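Local coordinates for protein glycosyltransferase (duf1792) (Streptococcus sanguinis, PDB 5V4A) that is a UDP-binding glycosyltransferase that probably uses a nucleotide-sugar donor and probably belongs to the accessory system exporting a serine-rich repeat cell wall protein, at residues N91-P94 / K99-N102. Residues are numbered along the deposited sequence; the frame is centred on the assembly and turned at random.
Sequences NHLP and KYKN
A chi1 of -167° sets the His92 ring opposite its backbone N and swings it along the helix, while Tyr100, whose CG lies beside its own backbone N and anti to the carbonyl carbon, reaches back to meet it. The result is a worked example of two side chains eight residues apart on one helix bonding directly. His92 NE2 and Tyr100 OH are 2.5 Å apart in a short, nearly straight hydrogen bond (164°). The hydroxyl arrives at the edge of the imidazole, near its plane, and NE2 in turn lies at the phenol rim, so the rings meet rim to rim, neither over the other's face, with their planes inclined at 56°. Close by, Leu93 CD2 approaches Tyr100 CD2 obliquely at 4.3 Å, adding a light apolar touch. Both residues are buried, and the bond gives NE2 and OH a partner in each other. Trp88 and Phe96 make edge-to-face contacts with His92, as Phe74 does with Tyr100, and Met33 of helix 30-36 touches both bonded side chains. The pair lies on the flank of helix 82-103 that meets helix 30-36; helix 82-103 is the crossover helix of the beta-alpha-beta unit joining parallel strands 66-70 and 110-111 in this GT-D-fold glycosyltransferase domain.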
ATOM      1  N   ASN A  91     -22.740 -23.851  -4.607  1.00 27.75           N
ATOM      2  CA  ASN A  91     -23.604 -23.204  -5.589  1.00 38.88           C
ATOM      3  C   ASN A  91     -22.871 -22.893  -6.887  1.00 35.93           C
ATOM      4  O   ASN A  91     -23.273 -23.384  -7.949  1.00 38.02           O
ATOM      5  CB  ASN A  91     -24.222 -21.940  -4.973  1.00 44.48           C
ATOM      6  CG  ASN A  91     -25.381 -21.400  -5.779  1.00 46.51           C
ATOM      7  OD1 ASN A  91     -25.849 -22.039  -6.724  1.00 52.46           O
ATOM      8  ND2 ASN A  91     -25.882 -20.231  -5.381  1.00 41.45           N
ATOM      9  N   HIS A  92     -21.805 -22.100  -6.845  1.00 31.29           N
ATOM     10  CA  HIS A  92     -21.200 -21.639  -8.090  1.00 32.17           C
ATOM     11  C   HIS A  92     -20.374 -22.733  -8.760  1.00 33.20           C
ATOM     12  O   HIS A  92     -20.625 -23.098  -9.914  1.00 35.70           O
ATOM     13  CB  HIS A  92     -20.334 -20.410  -7.830  1.00 32.43           C
ATOM     14  CG  HIS A  92     -19.930 -19.693  -9.078  1.00 29.69           C
ATOM     15  ND1 HIS A  92     -20.822 -18.979  -9.846  1.00 26.16           N
ATOM     16  CD2 HIS A  92     -18.732 -19.591  -9.698  1.00 26.35           C
ATOM     17  CE1 HIS A  92     -20.190 -18.460 -10.882  1.00 22.62           C
ATOM     18  NE2 HIS A  92     -18.920 -18.816 -10.815  1.00 24.96           N
ATOM     19  N   LEU A  93     -19.382 -23.256  -8.054  1.00 32.24           N
ATOM     20  CA  LEU A  93     -18.440 -24.215  -8.622  1.00 34.02           C
ATOM     21  C   LEU A  93     -19.106 -25.541  -8.977  1.00 32.24           C
ATOM     22  O   LEU A  93     -18.696 -26.176  -9.957  1.00 35.33           O
ATOM     23  CB  LEU A  93     -17.260 -24.422  -7.671  1.00 31.39           C
ATOM     24  CG  LEU A  93     -16.339 -23.198  -7.585  1.00 32.41           C
ATOM     25  CD1 LEU A  93     -15.298 -23.387  -6.504  1.00 21.78           C
ATOM     26  CD2 LEU A  93     -15.663 -22.929  -8.928  1.00 26.95           C
ATOM     27  N   PRO A  94     -20.079 -26.037  -8.200  1.00 29.68           N
ATOM     28  CA  PRO A  94     -20.866 -27.177  -8.698  1.00 32.71           C
ATOM     29  C   PRO A  94     -21.435 -26.968 -10.099  1.00 27.23           C
ATOM     30  O   PRO A  94     -21.361 -27.882 -10.927  1.00 32.95           O
ATOM     31  CB  PRO A  94     -21.962 -27.316  -7.640  1.00 38.01           C
ATOM     32  CG  PRO A  94     -21.278 -26.889  -6.374  1.00 31.38           C
ATOM     33  CD  PRO A  94     -20.328 -25.796  -6.763  1.00 26.13           C
ATOM     34  N   LYS A  99     -16.901 -25.290 -16.809  1.00 35.60           N
ATOM     35  CA  LYS A  99     -16.828 -24.166 -17.739  1.00 33.13           C
ATOM     36  C   LYS A  99     -15.570 -23.342 -17.491  1.00 27.02           C
ATOM     37  O   LYS A  99     -14.879 -22.946 -18.441  1.00 28.38           O
ATOM     38  CB  LYS A  99     -18.072 -23.284 -17.614  1.00 24.68           C
ATOM     39  CG  LYS A  99     -19.312 -23.850 -18.313  1.00 37.97           C
ATOM     40  CD  LYS A  99     -20.344 -22.774 -18.619  1.00 33.31           C
ATOM     41  CE  LYS A  99     -21.626 -23.413 -19.132  1.00 31.75           C
ATOM     42  NZ  LYS A  99     -21.363 -24.089 -20.435  1.00 30.21           N
ATOM     43  N   TYR A 100     -15.246 -23.088 -16.222  1.00 28.18           N
ATOM     44  CA  TYR A 100     -14.005 -22.383 -15.906  1.00 29.89           C
ATOM     45  C   TYR A 100     -12.800 -23.111 -16.486  1.00 27.80           C
ATOM     46  O   TYR A 100     -11.951 -22.498 -17.142  1.00 31.82           O
ATOM     47  CB  TYR A 100     -13.849 -22.219 -14.394  1.00 26.15           C
ATOM     48  CG  TYR A 100     -14.677 -21.105 -13.797  1.00 22.40           C
ATOM     49  CD1 TYR A 100     -14.360 -19.779 -14.040  1.00 20.26           C
ATOM     50  CD2 TYR A 100     -15.761 -21.380 -12.970  1.00 26.42           C
ATOM     51  CE1 TYR A 100     -15.102 -18.752 -13.485  1.00 22.82           C
ATOM     52  CE2 TYR A 100     -16.517 -20.359 -12.411  1.00 25.11           C
ATOM     53  CZ  TYR A 100     -16.185 -19.048 -12.673  1.00 25.91           C
ATOM     54  OH  TYR A 100     -16.923 -18.022 -12.123  1.00 23.86           O
ATOM     55  N   LYS A 101     -12.708 -24.424 -16.256  1.00 31.18           N
ATOM     56  CA  LYS A 101     -11.580 -25.185 -16.786  1.00 39.33           C
ATOM     57  C   LYS A 101     -11.569 -25.202 -18.314  1.00 38.04           C
ATOM     58  O   LYS A 101     -10.495 -25.265 -18.924  1.00 34.37           O
ATOM     59  CB  LYS A 101     -11.596 -26.610 -16.225  1.00 41.44           C
ATOM     60  CG  LYS A 101     -11.461 -26.655 -14.716  1.00 25.42           C
ATOM     61  CD  LYS A 101     -11.454 -28.066 -14.157  1.00 32.02           C
ATOM     62  CE  LYS A 101     -12.573 -28.915 -14.732  1.00 37.66           C
ATOM     63  NZ  LYS A 101     -12.653 -30.279 -14.107  1.00 39.08           N
ATOM     64  N   ASN A 102     -12.740 -25.115 -18.949  1.00 34.38           N
ATOM     65  CA  ASN A 102     -12.787 -25.133 -20.408  1.00 40.41           C
ATOM     66  C   ASN A 102     -12.404 -23.785 -21.011  1.00 34.17           C
ATOM     67  O   ASN A 102     -11.700 -23.737 -22.026  1.00 29.03           O
ATOM     68  CB  ASN A 102     -14.170 -25.565 -20.884  1.00 53.36           C
ATOM     69  CG  ASN A 102     -14.219 -27.032 -21.249  1.00 63.49           C
ATOM     70  OD1 ASN A 102     -13.745 -27.435 -22.311  1.00 65.49           O
ATOM     71  ND2 ASN A 102     -14.787 -27.843 -20.363  1.00 67.39           N
TER